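Local coordinates for uncharacterized protein (Legionella pneumophila subsp. pneumophila, PDB 4WRP) that is of unknown function but is probably an effector protein of this pathogen, represented here by its C-terminal, predominantly helical domain, at residues 26-29 with 30-34; 80-84 with 85-89; 89-92 with 93-97. All coordinates share one frame; numbering follows the deposited sequence.

Interaction 1: 26-29 with 30-34; sequences HQLH and RNDVE
His29 and Asp32 stand at the two ends of a type I beta turn and illustrate how a surface turn can be held by side chains as well as by backbone. The closing bond runs from Asp32 N to His29 O at 2.9 Å. Follow-on contacts trace the histidine outward. Its CB lies 3.6 Å from Asp32 OD2, and CG passes close to Arg30 N. Because CG is anti to the backbone N (chi1 -172°), the imidazole folds over the turn, and ND1 accepts a nearly straight bond from Asn31 N (3.1 Å, 169°) lying close to the ring plane. One atom further, CE1 runs alongside the Asn31 amide, 3.7 Å from ND2, the two flat groups tilted by 33°. Asp32 reaches back the other way: OD2 accepts a hydrogen bond from His29 N at 2.6 Å, met from above the carboxylate plane. The same oxygen lies 3.6 Å from Leu28 CD2, whose side chain crosses that of Asp32 at about a right angle. The turn links helix 6-21 to helix 34-49, with Val33 at the N-cap of the latter; Leu28 rests on Lys36 and Ala40 of that helix, and His26 stacks on Trp55.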
ATOM      1  N   HIS A  26     -19.040   3.758   6.559  1.00 42.95           N
ATOM      2  CA  HIS A  26     -18.837   4.341   5.247  1.00 41.65           C
ATOM      3  C   HIS A  26     -20.134   4.515   4.490  1.00 44.36           C
ATOM      4  O   HIS A  26     -20.168   5.287   3.530  1.00 45.09           O
ATOM      5  CB  HIS A  26     -17.906   3.500   4.400  1.00 38.90           C
ATOM      6  CG  HIS A  26     -16.494   3.516   4.865  1.00 38.78           C
ATOM      7  ND1 HIS A  26     -15.693   4.642   4.794  1.00 38.47           N
ATOM      8  CD2 HIS A  26     -15.731   2.540   5.402  1.00 38.18           C
ATOM      9  CE1 HIS A  26     -14.497   4.348   5.265  1.00 37.78           C
ATOM     10  NE2 HIS A  26     -14.496   3.077   5.636  1.00 37.64           N
ATOM     11  N   GLN A  27     -21.161   3.752   4.860  1.00 46.77           N
ATOM     12  CA  GLN A  27     -22.451   3.800   4.156  1.00 49.96           C
ATOM     13  C   GLN A  27     -22.240   3.683   2.637  1.00 47.64           C
ATOM     14  O   GLN A  27     -22.749   4.489   1.866  1.00 47.18           O
ATOM     15  CB  GLN A  27     -23.214   5.099   4.487  1.00 53.52           C
ATOM     16  CG  GLN A  27     -23.503   5.341   5.967  1.00 56.82           C
ATOM     17  CD  GLN A  27     -24.723   4.595   6.480  1.00 66.32           C
ATOM     18  OE1 GLN A  27     -24.723   4.070   7.600  1.00 71.05           O
ATOM     19  NE2 GLN A  27     -25.787   4.567   5.674  1.00 69.69           N
ATOM     20  N   LEU A  28     -21.444   2.698   2.222  1.00 47.04           N
ATOM     21  CA  LEU A  28     -21.224   2.426   0.809  1.00 46.97           C
ATOM     22  C   LEU A  28     -21.971   1.171   0.416  1.00 48.68           C
ATOM     23  O   LEU A  28     -22.059   0.219   1.164  1.00 49.44           O
ATOM     24  CB  LEU A  28     -19.746   2.242   0.478  1.00 44.23           C
ATOM     25  CG  LEU A  28     -18.922   3.528   0.455  1.00 44.85           C
ATOM     26  CD1 LEU A  28     -17.443   3.161   0.396  1.00 42.20           C
ATOM     27  CD2 LEU A  28     -19.337   4.459  -0.674  1.00 43.30           C
ATOM     28  N   HIS A  29     -22.472   1.181  -0.794  1.00 49.38           N
ATOM     29  CA  HIS A  29     -23.253   0.102  -1.294  1.00 52.67           C
ATOM     30  C   HIS A  29     -22.621  -0.279  -2.596  1.00 49.68           C
ATOM     31  O   HIS A  29     -22.075   0.560  -3.274  1.00 49.84           O
ATOM     32  CB  HIS A  29     -24.667   0.635  -1.488  1.00 57.47           C
ATOM     33  CG  HIS A  29     -25.679  -0.406  -1.828  1.00 62.66           C
ATOM     34  ND1 HIS A  29     -25.793  -0.945  -3.090  1.00 62.32           N
ATOM     35  CD2 HIS A  29     -26.673  -0.959  -1.088  1.00 67.02           C
ATOM     36  CE1 HIS A  29     -26.789  -1.812  -3.107  1.00 66.89           C
ATOM     37  NE2 HIS A  29     -27.336  -1.841  -1.903  1.00 67.35           N
ATOM     38  N   ARG A  30     -22.700  -1.549  -2.948  1.00 53.42           N
ATOM     39  CA  ARG A  30     -22.199  -2.054  -4.223  1.00 54.22           C
ATOM     40  C   ARG A  30     -22.629  -1.283  -5.468  1.00 51.77           C
ATOM     41  O   ARG A  30     -21.907  -1.265  -6.460  1.00 47.90           O
ATOM     42  CB  ARG A  30     -22.632  -3.510  -4.388  1.00 64.66           C
ATOM     43  CG  ARG A  30     -21.543  -4.497  -4.013  1.00 70.29           C
ATOM     44  CD  ARG A  30     -22.016  -5.947  -4.054  1.00 77.41           C
ATOM     45  NE  ARG A  30     -23.283  -6.120  -4.770  1.00 81.23           N
ATOM     46  CZ  ARG A  30     -23.644  -7.234  -5.406  1.00 87.33           C
ATOM     47  NH1 ARG A  30     -24.820  -7.290  -6.020  1.00 86.99           N
ATOM     48  NH2 ARG A  30     -22.840  -8.296  -5.436  1.00 93.04           N
ATOM     49  N   ASN A  31     -23.819  -0.693  -5.432  1.00 53.43           N
ATOM     50  CA  ASN A  31     -24.385   0.050  -6.558  1.00 54.21           C
ATOM     51  C   ASN A  31     -24.210   1.527  -6.440  1.00 49.49           C
ATOM     52  O   ASN A  31     -24.738   2.260  -7.251  1.00 48.35           O
ATOM     53  CB  ASN A  31     -25.870  -0.283  -6.746  1.00 58.26           C
ATOM     54  CG  ASN A  31     -26.060  -1.674  -7.289  1.00 63.97           C
ATOM     55  OD1 ASN A  31     -25.316  -2.104  -8.180  1.00 67.53           O
ATOM     56  ND2 ASN A  31     -27.018  -2.405  -6.739  1.00 66.89           N
ATOM     57  N   ASP A  32     -23.444   1.971  -5.451  1.00 48.08           N
ATOM     58  CA  ASP A  32     -23.011   3.361  -5.408  1.00 46.07           C
ATOM     59  C   ASP A  32     -22.222   3.714  -6.658  1.00 42.33           C
ATOM     60  O   ASP A  32     -21.576   2.864  -7.263  1.00 41.67           O
ATOM     61  CB  ASP A  32     -22.149   3.612  -4.167  1.00 48.85           C
ATOM     62  CG  ASP A  32     -22.968   3.970  -2.957  1.00 51.59           C
ATOM     63  OD1 ASP A  32     -23.974   4.680  -3.106  1.00 61.05           O
ATOM     64  OD2 ASP A  32     -22.596   3.559  -1.854  1.00 53.29           O
ATOM     65  N   VAL A  33     -22.250   4.975  -7.059  1.00 41.80           N
ATOM     66  CA  VAL A  33     -21.417   5.354  -8.181  1.00 41.74           C
ATOM     67  C   VAL A  33     -19.954   5.136  -7.803  1.00 39.49           C
ATOM     68  O   VAL A  33     -19.584   5.157  -6.628  1.00 38.72           O
ATOM     69  CB  VAL A  33     -21.629   6.800  -8.629  1.00 43.58           C
ATOM     70  CG1 VAL A  33     -23.062   6.989  -9.150  1.00 47.66           C
ATOM     71  CG2 VAL A  33     -21.291   7.756  -7.510  1.00 41.10           C
ATOM     72  N   GLU A  34     -19.139   4.888  -8.811  1.00 38.92           N
ATOM     73  CA  GLU A  34     -17.762   4.548  -8.590  1.00 39.27           C
ATOM     74  C   GLU A  34     -17.020   5.696  -7.937  1.00 34.98           C
ATOM     75  O   GLU A  34     -16.197   5.460  -7.066  1.00 31.54           O
ATOM     76  CB  GLU A  34     -17.090   4.121  -9.904  1.00 41.84           C
ATOM     77  CG  GLU A  34     -17.555   2.764 -10.398  1.00 44.49           C
ATOM     78  CD  GLU A  34     -17.286   1.655  -9.389  1.00 48.11           C
ATOM     79  OE1 GLU A  34     -16.179   1.607  -8.818  1.00 43.21           O
ATOM     80  OE2 GLU A  34     -18.208   0.858  -9.116  1.00 51.95           O
TER

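Interaction 2: 80-84 with 85-89; sequences KEIDA and GNYTT
A Schellman motif ends helix 68-83, with Gly85 as the residue that leaves the helical conformation and Glu81 and Ile82 supplying the carbonyls. Asn86 N donates to Glu81 O at 3.0 Å, nearly in line with the carbonyl bond, while Gly85 N donates to Ile82 O at 2.9 Å. Gly85 has a positive phi of 85°, where a CB would collide with Ala84 O. Glu81 O is gripped twice by one residue, since Asn86 ND2 also reaches it, at 3.1 Å and on a lone pair in the carbonyl plane. Asn86 is turned for this by a chi1 of -75°, CG lying beside its own backbone N. Next comes Tyr87, whose ring returns along the helix end: CE2 lies 3.7 Å from Glu81 CB, and CD2 is 3.9 Å from Ile82 CG1. At the ring edge, Tyr87 OH donates to Glu81 OE1 at 2.5 Å, a short bond made possible by the extended glutamate chain. Glu81 OE2 forms a salt bridge with Arg96 of helix 90-98, so both carboxylate oxygens are engaged. A water bridges Ile82 O and Tyr87 N, 2.8 Å from the carbonyl oxygen. The Asn86 and Tyr87 side chains are additions in this protein; the paired backbone bonds and a glycine in the left-handed helical conformation are the hallmarks of Schellman termination of an alpha-helix.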
ATOM      1  N   LYS A  80      -1.780  10.230  -5.053  1.00 25.47           N
ATOM      2  CA  LYS A  80      -1.537  11.135  -6.158  1.00 28.70           C
ATOM      3  C   LYS A  80      -2.088  10.608  -7.496  1.00 28.77           C
ATOM      4  O   LYS A  80      -2.601  11.371  -8.281  1.00 28.30           O
ATOM      5  CB  LYS A  80      -0.070  11.386  -6.269  1.00 33.60           C
ATOM      6  CG  LYS A  80       0.255  12.659  -7.012  1.00 43.19           C
ATOM      7  CD  LYS A  80       1.695  13.082  -6.733  1.00 54.16           C
ATOM      8  CE  LYS A  80       2.427  13.494  -8.012  1.00 66.98           C
ATOM      9  NZ  LYS A  80       3.879  13.122  -7.961  1.00 77.14           N
ATOM     10  N   GLU A  81      -1.987   9.304  -7.745  1.00 25.68           N
ATOM     11  CA  GLU A  81      -2.562   8.719  -8.931  1.00 26.53           C
ATOM     12  C   GLU A  81      -4.076   8.876  -8.979  1.00 25.47           C
ATOM     13  O   GLU A  81      -4.659   9.038 -10.076  1.00 25.13           O
ATOM     14  CB  GLU A  81      -2.186   7.205  -9.052  1.00 27.65           C
ATOM     15  CG  GLU A  81      -0.715   6.931  -9.362  1.00 29.23           C
ATOM     16  CD  GLU A  81      -0.376   5.413  -9.177  1.00 33.70           C
ATOM     17  OE1 GLU A  81      -1.289   4.540  -8.965  1.00 28.23           O
ATOM     18  OE2 GLU A  81       0.837   5.108  -9.187  1.00 34.73           O
ATOM     19  N   ILE A  82      -4.718   8.796  -7.815  1.00 24.53           N
ATOM     20  CA  ILE A  82      -6.144   9.046  -7.699  1.00 25.13           C
ATOM     21  C   ILE A  82      -6.444  10.493  -8.073  1.00 25.96           C
ATOM     22  O   ILE A  82      -7.354  10.763  -8.893  1.00 27.11           O
ATOM     23  CB  ILE A  82      -6.689   8.751  -6.279  1.00 25.13           C
ATOM     24  CG1 ILE A  82      -6.601   7.251  -5.978  1.00 23.49           C
ATOM     25  CG2 ILE A  82      -8.175   9.130  -6.199  1.00 26.02           C
ATOM     26  CD1 ILE A  82      -6.785   6.917  -4.520  1.00 22.35           C
ATOM     27  N   ASP A  83      -5.623  11.399  -7.562  1.00 26.15           N
ATOM     28  CA  ASP A  83      -5.845  12.823  -7.769  1.00 27.32           C
ATOM     29  C   ASP A  83      -5.680  13.151  -9.216  1.00 28.24           C
ATOM     30  O   ASP A  83      -6.390  13.992  -9.741  1.00 27.74           O
ATOM     31  CB  ASP A  83      -4.908  13.638  -6.859  1.00 28.14           C
ATOM     32  CG  ASP A  83      -5.349  13.545  -5.377  1.00 31.02           C
ATOM     33  OD1 ASP A  83      -6.530  13.191  -5.157  1.00 32.73           O
ATOM     34  OD2 ASP A  83      -4.548  13.754  -4.440  1.00 33.09           O
ATOM     35  N   ALA A  84      -4.770  12.429  -9.882  1.00 28.12           N
ATOM     36  CA  ALA A  84      -4.495  12.652 -11.280  1.00 29.34           C
ATOM     37  C   ALA A  84      -5.538  12.023 -12.153  1.00 29.36           C
ATOM     38  O   ALA A  84      -5.509  12.205 -13.335  1.00 33.65           O
ATOM     39  CB  ALA A  84      -3.132  12.117 -11.625  1.00 30.65           C
ATOM     40  N   GLY A  85      -6.512  11.332 -11.590  1.00 29.35           N
ATOM     41  CA  GLY A  85      -7.620  10.814 -12.390  1.00 29.70           C
ATOM     42  C   GLY A  85      -7.322   9.480 -13.034  1.00 30.18           C
ATOM     43  O   GLY A  85      -7.971   9.132 -13.978  1.00 32.17           O
ATOM     44  N   ASN A  86      -6.363   8.721 -12.541  1.00 30.22           N
ATOM     45  CA  ASN A  86      -6.029   7.422 -13.160  1.00 32.74           C
ATOM     46  C   ASN A  86      -7.056   6.295 -12.976  1.00 33.32           C
ATOM     47  O   ASN A  86      -7.055   5.343 -13.767  1.00 34.65           O
ATOM     48  CB  ASN A  86      -4.682   6.916 -12.689  1.00 33.47           C
ATOM     49  CG  ASN A  86      -3.551   7.652 -13.322  1.00 37.38           C
ATOM     50  OD1 ASN A  86      -3.292   7.522 -14.512  1.00 46.79           O
ATOM     51  ND2 ASN A  86      -2.821   8.350 -12.533  1.00 38.39           N
ATOM     52  N   TYR A  87      -7.923   6.413 -11.971  1.00 30.79           N
ATOM     53  CA  TYR A  87      -8.888   5.363 -11.651  1.00 30.43           C
ATOM     54  C   TYR A  87     -10.295   5.827 -11.920  1.00 33.78           C
ATOM     55  O   TYR A  87     -10.725   6.882 -11.422  1.00 34.43           O
ATOM     56  CB  TYR A  87      -8.732   4.896 -10.201  1.00 29.35           C
ATOM     57  CG  TYR A  87      -7.331   4.463  -9.933  1.00 28.57           C
ATOM     58  CD1 TYR A  87      -6.885   3.200 -10.353  1.00 29.32           C
ATOM     59  CD2 TYR A  87      -6.407   5.339  -9.387  1.00 28.10           C
ATOM     60  CE1 TYR A  87      -5.588   2.818 -10.185  1.00 28.36           C
ATOM     61  CE2 TYR A  87      -5.097   4.958  -9.222  1.00 28.33           C
ATOM     62  CZ  TYR A  87      -4.707   3.681  -9.631  1.00 28.88           C
ATOM     63  OH  TYR A  87      -3.420   3.290  -9.512  1.00 29.40           O
ATOM     64  N   THR A  88     -10.996   5.049 -12.733  1.00 35.11           N
ATOM     65  CA  THR A  88     -12.427   5.234 -12.996  1.00 37.96           C
ATOM     66  C   THR A  88     -13.296   4.199 -12.285  1.00 34.60           C
ATOM     67  O   THR A  88     -14.473   4.445 -12.069  1.00 37.13           O
ATOM     68  CB  THR A  88     -12.735   5.190 -14.506  1.00 41.15           C
ATOM     69  OG1 THR A  88     -12.453   3.891 -14.996  1.00 45.12           O
ATOM     70  CG2 THR A  88     -11.850   6.174 -15.281  1.00 43.80           C
ATOM     71  N   THR A  89     -12.723   3.078 -11.863  1.00 33.12           N
ATOM     72  CA  THR A  89     -13.423   2.143 -10.969  1.00 32.30           C
ATOM     73  C   THR A  89     -12.660   1.879  -9.695  1.00 31.23           C
ATOM     74  O   THR A  89     -11.405   1.904  -9.653  1.00 28.56           O
ATOM     75  CB  THR A  89     -13.696   0.782 -11.653  1.00 34.22           C
ATOM     76  OG1 THR A  89     -12.448   0.083 -11.859  1.00 33.92           O
ATOM     77  CG2 THR A  89     -14.407   1.007 -13.005  1.00 36.88           C
TER
HETATM   78  O   HOH W   1      -8.584   8.588 -10.095  1.00 26.04           O

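Interaction 3: 89-92 with 93-97; sequences TSRA and LVDRL
Thr89 and Leu93 meet at the start of helix 90-98, a compact example of how a helix satisfies its first turn. The backbone bonds come first. The one from Leu93 N to Thr89 O is weak, at 3.3 Å, whereas the next ones tighten: Val94 N donates to Ser90 O at 2.9 Å, and Asp95 N and Arg96 N donate in turn to the carbonyls of Arg91 and Ala92. Capping is the second kind. Thr89 is the N-cap, and its OG1 accepts from Ala92 N at 3.1 Å with a fairly straight N-H (160°). A chi1 of 69° swings OG1 toward that amide, which has no carbonyl of an earlier helical turn to use. Ser90 N, another amide of the first turn, is taken up by Glu34 OE1 of helix 34-49, so this helix start is supported by a threonine of its own and an acid from a neighbouring helix. Van der Waals contacts of side-chain carbons with backbone carbonyl oxygens follow. Val94 straddles the preceding turn, with CG1 3.4 Å from Ser90 O and CG2 equally near Arg91 O. Leu93 is buried, its CB 3.6 Å from Ser90 O, while its far end makes apolar contacts with Ile41, Ile78 and Ile82 of two other helices. Electrostatics are looser: the side chains of Arg91 and Asp95 run side by side, one turn apart, but Arg91 NE stays 6.3 Å from Asp95 OD2, too far for a salt bridge, though the opposite charges may still attract.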
ATOM      1  N   THR A  89     -12.723   3.078 -11.863  1.00 33.12           N
ATOM      2  CA  THR A  89     -13.423   2.143 -10.969  1.00 32.30           C
ATOM      3  C   THR A  89     -12.660   1.879  -9.695  1.00 31.23           C
ATOM      4  O   THR A  89     -11.405   1.904  -9.653  1.00 28.56           O
ATOM      5  CB  THR A  89     -13.696   0.782 -11.653  1.00 34.22           C
ATOM      6  OG1 THR A  89     -12.448   0.083 -11.859  1.00 33.92           O
ATOM      7  CG2 THR A  89     -14.407   1.007 -13.005  1.00 36.88           C
ATOM      8  N   SER A  90     -13.415   1.593  -8.641  1.00 30.61           N
ATOM      9  CA  SER A  90     -12.825   1.240  -7.377  1.00 31.53           C
ATOM     10  C   SER A  90     -12.137  -0.127  -7.458  1.00 31.06           C
ATOM     11  O   SER A  90     -11.151  -0.381  -6.768  1.00 28.02           O
ATOM     12  CB  SER A  90     -13.888   1.227  -6.287  1.00 33.05           C
ATOM     13  OG  SER A  90     -14.850   0.230  -6.577  1.00 37.65           O
ATOM     14  N   ARG A  91     -12.637  -0.992  -8.325  1.00 30.45           N
ATOM     15  CA  ARG A  91     -11.987  -2.277  -8.588  1.00 33.39           C
ATOM     16  C   ARG A  91     -10.543  -2.148  -9.070  1.00 30.78           C
ATOM     17  O   ARG A  91      -9.658  -2.865  -8.599  1.00 29.44           O
ATOM     18  CB  ARG A  91     -12.830  -3.093  -9.588  1.00 39.26           C
ATOM     19  CG  ARG A  91     -12.137  -4.289 -10.166  1.00 47.14           C
ATOM     20  CD  ARG A  91     -13.042  -5.050 -11.167  1.00 58.80           C
ATOM     21  NE  ARG A  91     -14.431  -5.163 -10.691  1.00 63.27           N
ATOM     22  CZ  ARG A  91     -15.441  -4.342 -11.002  1.00 67.63           C
ATOM     23  NH1 ARG A  91     -16.645  -4.572 -10.464  1.00 69.79           N
ATOM     24  NH2 ARG A  91     -15.271  -3.305 -11.833  1.00 68.99           N
ATOM     25  N   ALA A  92     -10.288  -1.241  -9.998  1.00 30.02           N
ATOM     26  CA  ALA A  92      -8.915  -1.013 -10.455  1.00 28.96           C
ATOM     27  C   ALA A  92      -8.056  -0.450  -9.363  1.00 26.48           C
ATOM     28  O   ALA A  92      -6.898  -0.809  -9.239  1.00 25.07           O
ATOM     29  CB  ALA A  92      -8.886  -0.056 -11.631  1.00 29.58           C
ATOM     30  N   LEU A  93      -8.598   0.498  -8.607  1.00 26.61           N
ATOM     31  CA  LEU A  93      -7.861   1.077  -7.467  1.00 23.49           C
ATOM     32  C   LEU A  93      -7.477   0.013  -6.445  1.00 22.51           C
ATOM     33  O   LEU A  93      -6.339  -0.019  -5.950  1.00 19.23           O
ATOM     34  CB  LEU A  93      -8.672   2.197  -6.835  1.00 23.67           C
ATOM     35  CG  LEU A  93      -8.105   2.887  -5.606  1.00 23.47           C
ATOM     36  CD1 LEU A  93      -6.639   3.337  -5.866  1.00 24.21           C
ATOM     37  CD2 LEU A  93      -8.992   4.070  -5.220  1.00 24.81           C
ATOM     38  N   VAL A  94      -8.419  -0.873  -6.073  1.00 24.00           N
ATOM     39  CA  VAL A  94      -8.021  -1.889  -5.144  1.00 26.81           C
ATOM     40  C   VAL A  94      -7.088  -2.960  -5.716  1.00 27.55           C
ATOM     41  O   VAL A  94      -6.289  -3.541  -4.971  1.00 27.59           O
ATOM     42  CB  VAL A  94      -9.161  -2.541  -4.356  1.00 29.67           C
ATOM     43  CG1 VAL A  94     -10.050  -1.487  -3.704  1.00 28.84           C
ATOM     44  CG2 VAL A  94      -9.920  -3.479  -5.215  1.00 32.95           C
ATOM     45  N   ASP A  95      -7.122  -3.214  -7.022  1.00 29.11           N
ATOM     46  CA  ASP A  95      -6.059  -4.054  -7.626  1.00 27.44           C
ATOM     47  C   ASP A  95      -4.695  -3.395  -7.499  1.00 25.88           C
ATOM     48  O   ASP A  95      -3.714  -4.081  -7.254  1.00 25.87           O
ATOM     49  CB  ASP A  95      -6.328  -4.367  -9.100  1.00 29.82           C
ATOM     50  CG  ASP A  95      -7.457  -5.442  -9.287  1.00 35.26           C
ATOM     51  OD1 ASP A  95      -7.659  -6.266  -8.377  1.00 36.58           O
ATOM     52  OD2 ASP A  95      -8.113  -5.463 -10.345  1.00 37.36           O
ATOM     53  N   ARG A  96      -4.628  -2.092  -7.702  1.00 23.56           N
ATOM     54  CA  ARG A  96      -3.364  -1.378  -7.529  1.00 23.49           C
ATOM     55  C   ARG A  96      -2.861  -1.572  -6.108  1.00 23.33           C
ATOM     56  O   ARG A  96      -1.690  -1.889  -5.901  1.00 23.63           O
ATOM     57  CB  ARG A  96      -3.527   0.116  -7.864  1.00 23.01           C
ATOM     58  CG  ARG A  96      -2.291   0.974  -7.580  1.00 24.70           C
ATOM     59  CD  ARG A  96      -1.206   0.900  -8.687  1.00 27.35           C
ATOM     60  NE  ARG A  96      -0.186   1.942  -8.490  1.00 30.11           N
ATOM     61  CZ  ARG A  96       0.975   1.841  -7.826  1.00 30.48           C
ATOM     62  NH1 ARG A  96       1.443   0.704  -7.305  1.00 29.86           N
ATOM     63  NH2 ARG A  96       1.719   2.935  -7.697  1.00 31.23           N
ATOM     64  N   LEU A  97      -3.748  -1.402  -5.113  1.00 24.03           N
ATOM     65  CA  LEU A  97      -3.354  -1.535  -3.716  1.00 23.18           C
ATOM     66  C   LEU A  97      -2.931  -2.947  -3.411  1.00 24.41           C
ATOM     67  O   LEU A  97      -1.917  -3.197  -2.723  1.00 25.95           O
ATOM     68  CB  LEU A  97      -4.456  -1.080  -2.773  1.00 22.94           C
ATOM     69  CG  LEU A  97      -4.768   0.400  -2.847  1.00 22.06           C
ATOM     70  CD1 LEU A  97      -6.135   0.678  -2.255  1.00 23.00           C
ATOM     71  CD2 LEU A  97      -3.704   1.221  -2.113  1.00 23.16           C
TER

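Overall arrangement
Read from the N terminus, the three contacts come in series. Interaction 1 closes a beta turn in the connection between helices 6-21 and 34-49. Interaction 2 closes the turn that ends helix 68-83, and interaction 3 lies within the opening turns of helix 90-98; the two share Thr89, with their centres about 10 Å apart. None encloses or crosses another along the chain, yet all touch in space. Glu34, where interaction 1 enters its helix, packs on Thr88 and Thr89, bringing the start of helix 34-49 against the loop before helix 90-98. Interactions 2 and 3 also meet through Ile82 against Leu93 and Tyr87 against Arg96, drawing helices 68-83 and 90-98 together beside helix 34-49.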